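Long-range contact in homocysteine S-methyltransferase (PDB 5DMM), which transfers a methyl group from S-methylmethionine, or less efficiently from S-adenosylmethionine, to homocysteine, giving methionine with the help of zinc: residues 222-235 / 242-255. Numbering follows the deposited sequence.
Sequences VVALGINCIALENT and LHGLTVLPLVVYPN. With ZN (zinc ion), chain B; HCS (2-amino-4-mercapto-butyric acid), chain F.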
ATOM      1  N   VAL A 222      -6.606  12.142  -3.951  1.00 16.69           N
ATOM      2  CA  VAL A 222      -5.834  11.623  -2.823  1.00 13.71           C
ATOM      3  C   VAL A 222      -6.691  11.717  -1.563  1.00 18.68           C
ATOM      4  O   VAL A 222      -6.913  12.804  -1.009  1.00 20.54           O
ATOM      5  CB  VAL A 222      -4.503  12.373  -2.635  1.00 15.85           C
ATOM      6  CG1 VAL A 222      -3.755  11.829  -1.426  1.00 20.17           C
ATOM      7  CG2 VAL A 222      -3.630  12.243  -3.885  1.00 16.98           C
ATOM      8  N   VAL A 223      -7.207  10.576  -1.131  1.00 16.93           N
ATOM      9  CA  VAL A 223      -8.212  10.572  -0.073  1.00 19.88           C
ATOM     10  C   VAL A 223      -7.661  10.207   1.306  1.00 18.92           C
ATOM     11  O   VAL A 223      -8.406  10.219   2.295  1.00 19.39           O
ATOM     12  CB  VAL A 223      -9.354   9.605  -0.421  1.00 17.29           C
ATOM     13  CG1 VAL A 223     -10.084  10.088  -1.678  1.00 23.39           C
ATOM     14  CG2 VAL A 223      -8.807   8.207  -0.643  1.00 20.74           C
ATOM     15  N   ALA A 224      -6.371   9.881   1.371  1.00 14.39           N
ATOM     16  CA  ALA A 224      -5.707   9.618   2.644  1.00 16.11           C
ATOM     17  C   ALA A 224      -4.184   9.710   2.487  1.00 17.86           C
ATOM     18  O   ALA A 224      -3.644   9.552   1.386  1.00 15.20           O
ATOM     19  CB  ALA A 224      -6.129   8.249   3.200  1.00 15.24           C
ATOM     20  N   LEU A 225      -3.508   9.994   3.593  1.00 16.21           N
ATOM     21  CA  LEU A 225      -2.059  10.228   3.635  1.00 17.61           C
ATOM     22  C   LEU A 225      -1.505   9.496   4.836  1.00 16.71           C
ATOM     23  O   LEU A 225      -2.185   9.390   5.845  1.00 15.53           O
ATOM     24  CB  LEU A 225      -1.731  11.721   3.788  1.00 25.42           C
ATOM     25  CG  LEU A 225      -2.248  12.739   2.789  1.00 26.37           C
ATOM     26  CD1 LEU A 225      -1.691  14.088   3.120  1.00 18.74           C
ATOM     27  CD2 LEU A 225      -1.795  12.309   1.426  1.00 25.97           C
ATOM     28  N   GLY A 226      -0.266   9.036   4.780  1.00 14.39           N
ATOM     29  CA  GLY A 226       0.291   8.460   5.991  1.00 13.53           C
ATOM     30  C   GLY A 226       1.698   7.940   5.879  1.00 13.91           C
ATOM     31  O   GLY A 226       2.478   8.425   5.075  1.00 16.02           O
ATOM     32  N   ILE A 227       2.015   6.951   6.709  1.00 14.26           N
ATOM     33  CA  ILE A 227       3.362   6.400   6.756  1.00 14.25           C
ATOM     34  C   ILE A 227       3.330   4.870   6.758  1.00 15.16           C
ATOM     35  O   ILE A 227       2.406   4.253   7.292  1.00 15.30           O
ATOM     36  CB  ILE A 227       4.114   6.906   8.007  1.00 16.08           C
ATOM     37  CG1 ILE A 227       3.288   6.581   9.250  1.00 16.53           C
ATOM     38  CG2 ILE A 227       4.376   8.411   7.889  1.00 18.61           C
ATOM     39  CD1 ILE A 227       3.991   6.876  10.585  1.00 18.49           C
ATOM     40  N   ASN A 228       4.326   4.248   6.141  1.00 14.67           N
ATOM     41  CA  ASN A 228       4.442   2.799   6.219  1.00 17.02           C
ATOM     42  C   ASN A 228       5.896   2.375   6.096  1.00 21.75           C
ATOM     43  O   ASN A 228       6.747   3.172   5.697  1.00 21.22           O
ATOM     44  CB  ASN A 228       3.590   2.118   5.135  1.00 15.03           C
ATOM     45  CG  ASN A 228       4.161   2.306   3.730  1.00 17.28           C
ATOM     46  OD1 ASN A 228       4.105   3.402   3.164  1.00 18.35           O
ATOM     47  ND2 ASN A 228       4.693   1.223   3.153  1.00 16.70           N
ATOM     48  N   CYS A 229       6.169   1.125   6.445  1.00 18.86           N
ATOM     49  CA  CYS A 229       7.517   0.570   6.372  1.00 19.70           C
ATOM     50  C   CYS A 229       8.479   1.385   7.227  1.00 24.92           C
ATOM     51  O   CYS A 229       9.603   1.668   6.835  1.00 27.76           O
ATOM     52  CB  CYS A 229       7.989   0.508   4.919  1.00 25.03           C
ATOM     53  SG  CYS A 229       9.295  -0.721   4.643  1.00 50.31           S
ATOM     54  N   ILE A 230       8.009   1.756   8.411  1.00 22.33           N
ATOM     55  CA  ILE A 230       8.783   2.551   9.357  1.00 24.70           C
ATOM     56  C   ILE A 230       8.815   1.800  10.691  1.00 22.67           C
ATOM     57  O   ILE A 230       7.947   0.964  10.951  1.00 23.81           O
ATOM     58  CB  ILE A 230       8.166   3.963   9.522  1.00 26.51           C
ATOM     59  CG1 ILE A 230       8.985   4.845  10.469  1.00 30.88           C
ATOM     60  CG2 ILE A 230       6.723   3.858  10.015  1.00 21.96           C
ATOM     61  CD1 ILE A 230       8.361   6.227  10.689  1.00 27.81           C
ATOM     62  N   ALA A 231       9.820   2.073  11.522  1.00 24.50           N
ATOM     63  CA  ALA A 231       9.947   1.413  12.821  1.00 28.39           C
ATOM     64  C   ALA A 231       8.797   1.776  13.748  1.00 28.74           C
ATOM     65  O   ALA A 231       8.331   2.915  13.746  1.00 25.59           O
ATOM     66  CB  ALA A 231      11.273   1.775  13.472  1.00 30.20           C
ATOM     67  N   LEU A 232       8.353   0.811  14.549  1.00 26.87           N
ATOM     68  CA  LEU A 232       7.267   1.041  15.491  1.00 26.62           C
ATOM     69  C   LEU A 232       7.488   2.282  16.347  1.00 26.96           C
ATOM     70  O   LEU A 232       6.579   3.095  16.512  1.00 27.59           O
ATOM     71  CB  LEU A 232       7.081  -0.166  16.407  1.00 29.58           C
ATOM     72  CG  LEU A 232       5.940  -1.126  16.080  1.00 30.50           C
ATOM     73  CD1 LEU A 232       5.821  -2.171  17.187  1.00 30.38           C
ATOM     74  CD2 LEU A 232       4.622  -0.382  15.888  1.00 30.63           C
ATOM     75  N   GLU A 233       8.700   2.438  16.869  1.00 28.47           N
ATOM     76  CA  GLU A 233       8.993   3.523  17.805  1.00 36.52           C
ATOM     77  C   GLU A 233       8.975   4.897  17.146  1.00 28.34           C
ATOM     78  O   GLU A 233       9.055   5.908  17.829  1.00 30.04           O
ATOM     79  CB  GLU A 233      10.353   3.303  18.480  1.00 35.43           C
ATOM     80  CG  GLU A 233      11.542   3.304  17.529  1.00 41.13           C
ATOM     81  CD  GLU A 233      12.019   1.906  17.176  1.00 50.92           C
ATOM     82  OE1 GLU A 233      11.189   0.968  17.162  1.00 48.28           O
ATOM     83  OE2 GLU A 233      13.233   1.745  16.918  1.00 63.00           O
ATOM     84  N   ASN A 234       8.877   4.936  15.821  1.00 25.74           N
ATOM     85  CA  ASN A 234       8.936   6.206  15.105  1.00 27.80           C
ATOM     86  C   ASN A 234       7.592   6.651  14.518  1.00 27.06           C
ATOM     87  O   ASN A 234       7.492   7.721  13.905  1.00 28.09           O
ATOM     88  CB  ASN A 234       9.993   6.120  13.996  1.00 30.05           C
ATOM     89  CG  ASN A 234      11.397   5.970  14.551  1.00 33.29           C
ATOM     90  OD1 ASN A 234      11.690   6.456  15.640  1.00 37.43           O
ATOM     91  ND2 ASN A 234      12.269   5.302  13.807  1.00 33.55           N
ATOM     92  N   THR A 235       6.558   5.845  14.734  1.00 21.26           N
ATOM     93  CA  THR A 235       5.248   6.096  14.133  1.00 22.87           C
ATOM     94  C   THR A 235       4.471   7.245  14.759  1.00 23.42           C
ATOM     95  O   THR A 235       3.972   8.107  14.052  1.00 19.33           O
ATOM     96  CB  THR A 235       4.352   4.857  14.203  1.00 20.86           C
ATOM     97  OG1 THR A 235       4.231   4.428  15.565  1.00 23.74           O
ATOM     98  CG2 THR A 235       4.946   3.729  13.362  1.00 19.85           C
ATOM     99  N   LEU A 242       1.729  15.025  11.190  1.00 20.83           N
ATOM    100  CA  LEU A 242       0.741  15.046  10.112  1.00 18.05           C
ATOM    101  C   LEU A 242      -0.635  15.500  10.608  1.00 17.33           C
ATOM    102  O   LEU A 242      -1.343  16.214   9.918  1.00 18.21           O
ATOM    103  CB  LEU A 242       0.634  13.664   9.458  1.00 16.21           C
ATOM    104  CG  LEU A 242       1.861  13.212   8.670  1.00 21.08           C
ATOM    105  CD1 LEU A 242       1.699  11.764   8.228  1.00 18.49           C
ATOM    106  CD2 LEU A 242       2.060  14.116   7.442  1.00 24.50           C
ATOM    107  N   HIS A 243      -0.990  15.093  11.823  1.00 17.64           N
ATOM    108  CA  HIS A 243      -2.256  15.442  12.469  1.00 17.62           C
ATOM    109  C   HIS A 243      -2.467  16.963  12.587  1.00 21.14           C
ATOM    110  O   HIS A 243      -3.602  17.443  12.586  1.00 19.96           O
ATOM    111  CB  HIS A 243      -2.296  14.780  13.854  1.00 18.48           C
ATOM    112  CG  HIS A 243      -3.594  14.928  14.590  1.00 17.44           C
ATOM    113  ND1 HIS A 243      -4.823  14.772  13.987  1.00 15.78           N
ATOM    114  CD2 HIS A 243      -3.849  15.207  15.894  1.00 17.31           C
ATOM    115  CE1 HIS A 243      -5.778  14.939  14.883  1.00 17.52           C
ATOM    116  NE2 HIS A 243      -5.215  15.206  16.050  1.00 22.15           N
ATOM    117  N   GLY A 244      -1.370  17.707  12.669  1.00 20.13           N
ATOM    118  CA  GLY A 244      -1.432  19.158  12.764  1.00 24.66           C
ATOM    119  C   GLY A 244      -1.475  19.834  11.403  1.00 22.72           C
ATOM    120  O   GLY A 244      -1.639  21.058  11.320  1.00 21.67           O
ATOM    121  N   LEU A 245      -1.349  19.041  10.339  1.00 21.85           N
ATOM    122  CA  LEU A 245      -1.239  19.564   8.971  1.00 20.01           C
ATOM    123  C   LEU A 245      -2.448  19.247   8.089  1.00 21.95           C
ATOM    124  O   LEU A 245      -2.680  19.906   7.080  1.00 23.44           O
ATOM    125  CB  LEU A 245       0.010  19.009   8.291  1.00 20.67           C
ATOM    126  CG  LEU A 245       1.361  19.351   8.908  1.00 19.42           C
ATOM    127  CD1 LEU A 245       2.450  18.587   8.200  1.00 22.80           C
ATOM    128  CD2 LEU A 245       1.594  20.849   8.819  1.00 28.83           C
ATOM    129  N   THR A 246      -3.207  18.224   8.455  1.00 20.24           N
ATOM    130  CA  THR A 246      -4.336  17.805   7.631  1.00 19.39           C
ATOM    131  C   THR A 246      -5.353  17.052   8.482  1.00 16.70           C
ATOM    132  O   THR A 246      -5.009  16.496   9.528  1.00 15.94           O
ATOM    133  CB  THR A 246      -3.860  16.912   6.461  1.00 20.97           C
ATOM    134  OG1 THR A 246      -4.990  16.444   5.708  1.00 20.94           O
ATOM    135  CG2 THR A 246      -3.107  15.728   7.004  1.00 17.94           C
ATOM    136  N   VAL A 247      -6.600  17.035   8.042  1.00 15.37           N
ATOM    137  CA  VAL A 247      -7.591  16.172   8.668  1.00 19.33           C
ATOM    138  C   VAL A 247      -8.082  15.130   7.674  1.00 16.89           C
ATOM    139  O   VAL A 247      -9.101  14.477   7.896  1.00 17.19           O
ATOM    140  CB  VAL A 247      -8.790  16.969   9.239  1.00 21.96           C
ATOM    141  CG1 VAL A 247      -8.362  17.726  10.477  1.00 21.01           C
ATOM    142  CG2 VAL A 247      -9.347  17.918   8.212  1.00 21.27           C
ATOM    143  N   LEU A 248      -7.360  14.965   6.567  1.00 14.80           N
ATOM    144  CA  LEU A 248      -7.531  13.746   5.786  1.00 17.34           C
ATOM    145  C   LEU A 248      -7.319  12.558   6.717  1.00 14.37           C
ATOM    146  O   LEU A 248      -6.487  12.632   7.619  1.00 16.35           O
ATOM    147  CB  LEU A 248      -6.536  13.677   4.623  1.00 20.85           C
ATOM    148  CG  LEU A 248      -6.805  14.561   3.403  1.00 22.43           C
ATOM    149  CD1 LEU A 248      -5.678  14.379   2.395  1.00 23.55           C
ATOM    150  CD2 LEU A 248      -8.162  14.244   2.764  1.00 22.79           C
ATOM    151  N   PRO A 249      -8.069  11.459   6.502  1.00 17.24           N
ATOM    152  CA  PRO A 249      -7.815  10.223   7.253  1.00 16.29           C
ATOM    153  C   PRO A 249      -6.350   9.815   7.115  1.00 15.64           C
ATOM    154  O   PRO A 249      -5.831   9.792   5.987  1.00 15.78           O
ATOM    155  CB  PRO A 249      -8.731   9.177   6.588  1.00 16.45           C
ATOM    156  CG  PRO A 249      -9.600   9.906   5.646  1.00 21.26           C
ATOM    157  CD  PRO A 249      -9.030  11.271   5.401  1.00 18.18           C
ATOM    158  N   LEU A 250      -5.682   9.500   8.225  1.00 14.40           N
ATOM    159  CA  LEU A 250      -4.262   9.170   8.152  1.00 13.83           C
ATOM    160  C   LEU A 250      -4.052   7.665   8.109  1.00 14.40           C
ATOM    161  O   LEU A 250      -4.793   6.896   8.730  1.00 16.60           O
ATOM    162  CB  LEU A 250      -3.497   9.774   9.331  1.00 13.70           C
ATOM    163  CG  LEU A 250      -3.482  11.312   9.413  1.00 13.16           C
ATOM    164  CD1 LEU A 250      -2.637  11.759  10.611  1.00 16.84           C
ATOM    165  CD2 LEU A 250      -2.979  11.959   8.106  1.00 16.00           C
ATOM    166  N   VAL A 251      -3.015   7.266   7.378  1.00 13.08           N
ATOM    167  CA  VAL A 251      -2.686   5.866   7.153  1.00 13.33           C
ATOM    168  C   VAL A 251      -1.444   5.478   7.947  1.00 14.40           C
ATOM    169  O   VAL A 251      -0.474   6.224   7.994  1.00 17.15           O
ATOM    170  CB  VAL A 251      -2.428   5.594   5.646  1.00 18.06           C
ATOM    171  CG1 VAL A 251      -2.103   4.138   5.415  1.00 21.62           C
ATOM    172  CG2 VAL A 251      -3.619   6.014   4.807  1.00 17.41           C
ATOM    173  N   VAL A 252      -1.460   4.300   8.559  1.00 15.05           N
ATOM    174  CA  VAL A 252      -0.276   3.858   9.270  1.00 12.11           C
ATOM    175  C   VAL A 252      -0.169   2.339   9.235  1.00 15.53           C
ATOM    176  O   VAL A 252      -1.071   1.631   9.665  1.00 15.45           O
ATOM    177  CB  VAL A 252      -0.255   4.379  10.742  1.00 16.24           C
ATOM    178  CG1 VAL A 252      -1.542   4.023  11.493  1.00 15.48           C
ATOM    179  CG2 VAL A 252       0.956   3.847  11.483  1.00 16.37           C
ATOM    180  N   TYR A 253       0.917   1.848   8.662  1.00 13.64           N
ATOM    181  CA  TYR A 253       1.215   0.434   8.758  1.00 14.03           C
ATOM    182  C   TYR A 253       2.720   0.223   8.846  1.00 16.76           C
ATOM    183  O   TYR A 253       3.428   0.239   7.836  1.00 18.06           O
ATOM    184  CB  TYR A 253       0.590  -0.377   7.606  1.00 15.26           C
ATOM    185  CG  TYR A 253       0.644   0.128   6.165  1.00 16.33           C
ATOM    186  CD1 TYR A 253       1.276  -0.627   5.180  1.00 16.61           C
ATOM    187  CD2 TYR A 253      -0.025   1.285   5.769  1.00 15.39           C
ATOM    188  CE1 TYR A 253       1.293  -0.220   3.844  1.00 19.20           C
ATOM    189  CE2 TYR A 253      -0.008   1.706   4.436  1.00 16.23           C
ATOM    190  CZ  TYR A 253       0.647   0.944   3.481  1.00 16.23           C
ATOM    191  OH  TYR A 253       0.672   1.347   2.162  1.00 15.93           O
ATOM    192  N   PRO A 254       3.212   0.050  10.081  1.00 17.34           N
ATOM    193  CA  PRO A 254       4.646  -0.024  10.355  1.00 17.90           C
ATOM    194  C   PRO A 254       5.195  -1.440  10.248  1.00 18.75           C
ATOM    195  O   PRO A 254       4.441  -2.407  10.083  1.00 19.36           O
ATOM    196  CB  PRO A 254       4.739   0.479  11.794  1.00 17.70           C
ATOM    197  CG  PRO A 254       3.468  -0.040  12.415  1.00 20.68           C
ATOM    198  CD  PRO A 254       2.424   0.137  11.331  1.00 18.99           C
ATOM    199  N   ASN A 255       6.511  -1.551  10.345  1.00 23.89           N
ATOM    200  CA  ASN A 255       7.155  -2.851  10.420  1.00 20.88           C
ATOM    201  C   ASN A 255       6.915  -3.481  11.782  1.00 24.04           C
ATOM    202  O   ASN A 255       6.624  -2.787  12.757  1.00 27.59           O
ATOM    203  CB  ASN A 255       8.646  -2.713  10.147  1.00 23.48           C
ATOM    204  CG  ASN A 255       8.922  -2.091   8.798  1.00 26.77           C
ATOM    205  OD1 ASN A 255       8.168  -2.292   7.858  1.00 26.71           O
ATOM    206  ND2 ASN A 255       9.991  -1.317   8.702  1.00 30.26           N
TER
HETATM  207 ZN    ZN B 501       7.256  -2.237   4.510  0.57 51.12          ZN
HETATM  208  N   HCS F 505       4.826  -4.665  -0.672  0.82 37.06           N
HETATM  209  CA  HCS F 505       4.344  -4.068   0.558  0.82 36.38           C
HETATM  210  CB  HCS F 505       5.150  -2.811   0.863  0.82 34.42           C
HETATM  211  CG  HCS F 505       6.625  -3.143   1.059  0.82 35.27           C
HETATM  212  SD  HCS F 505       7.482  -1.703   1.745  0.82 38.40           S
HETATM  213  C   HCS F 505       2.896  -3.708   0.406  0.82 34.89           C
HETATM  214  OXT HCS F 505       2.340  -3.924  -0.692  0.82 25.42           O
HETATM  215  O   HCS F 505       2.300  -3.205   1.383  0.82 35.94           O
HETATM  216  O   HOH W   1       9.388  -1.855  14.364  1.00 31.29           O
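Asn228 sets its CB squarely over the ring of Tyr253, a CH-pi contact 3.4 Å from CB to the ring centroid and only 5° off the normal. Both residues sit at the C-terminal ends of adjacent parallel strands, 222-228 and 250-253, joined through helix 235-243 as one beta-alpha-beta unit of the TIM barrel. Each side chain has its CG between backbone N and carbonyl carbon (chi1 43° in Tyr253), which turns both the same way, side by side, the amide 21° from the ring plane. Beyond the ring, Tyr253 OH hydrogen-bonds to Glu168 OE1 and Trp192 NE1, while Asn228 OD1 is held by Ser194 and Thr169 N. A leucine in place of Tyr253 would probably leave Asn228 CB without its aromatic face and Glu168 without the phenolic hydroxyl, disturbing this wall of the homocysteine pocket.

Along the strands, backbone hydrogen bonds alternate, including Val251 N to Leu225 O at 2.7 Å and Ile227 N to Val251 O at 2.9 Å. Gly226 passes tight against Val251, its CA 3.1 Å from Val251 O, where a CB would clash. On the helix-facing side, Ile227 meets Leu242 and Val252. Past the strand ends, Pro254 CB packs on Thr235 CG2 at 3.6 Å. Asn255 OD1, hydrogen-bonded to Cys296 N, lies 3.3 Å from Cys229 CA, and, alongside Cys295 SG, Cys229 SG binds the zinc at 2.5 Å.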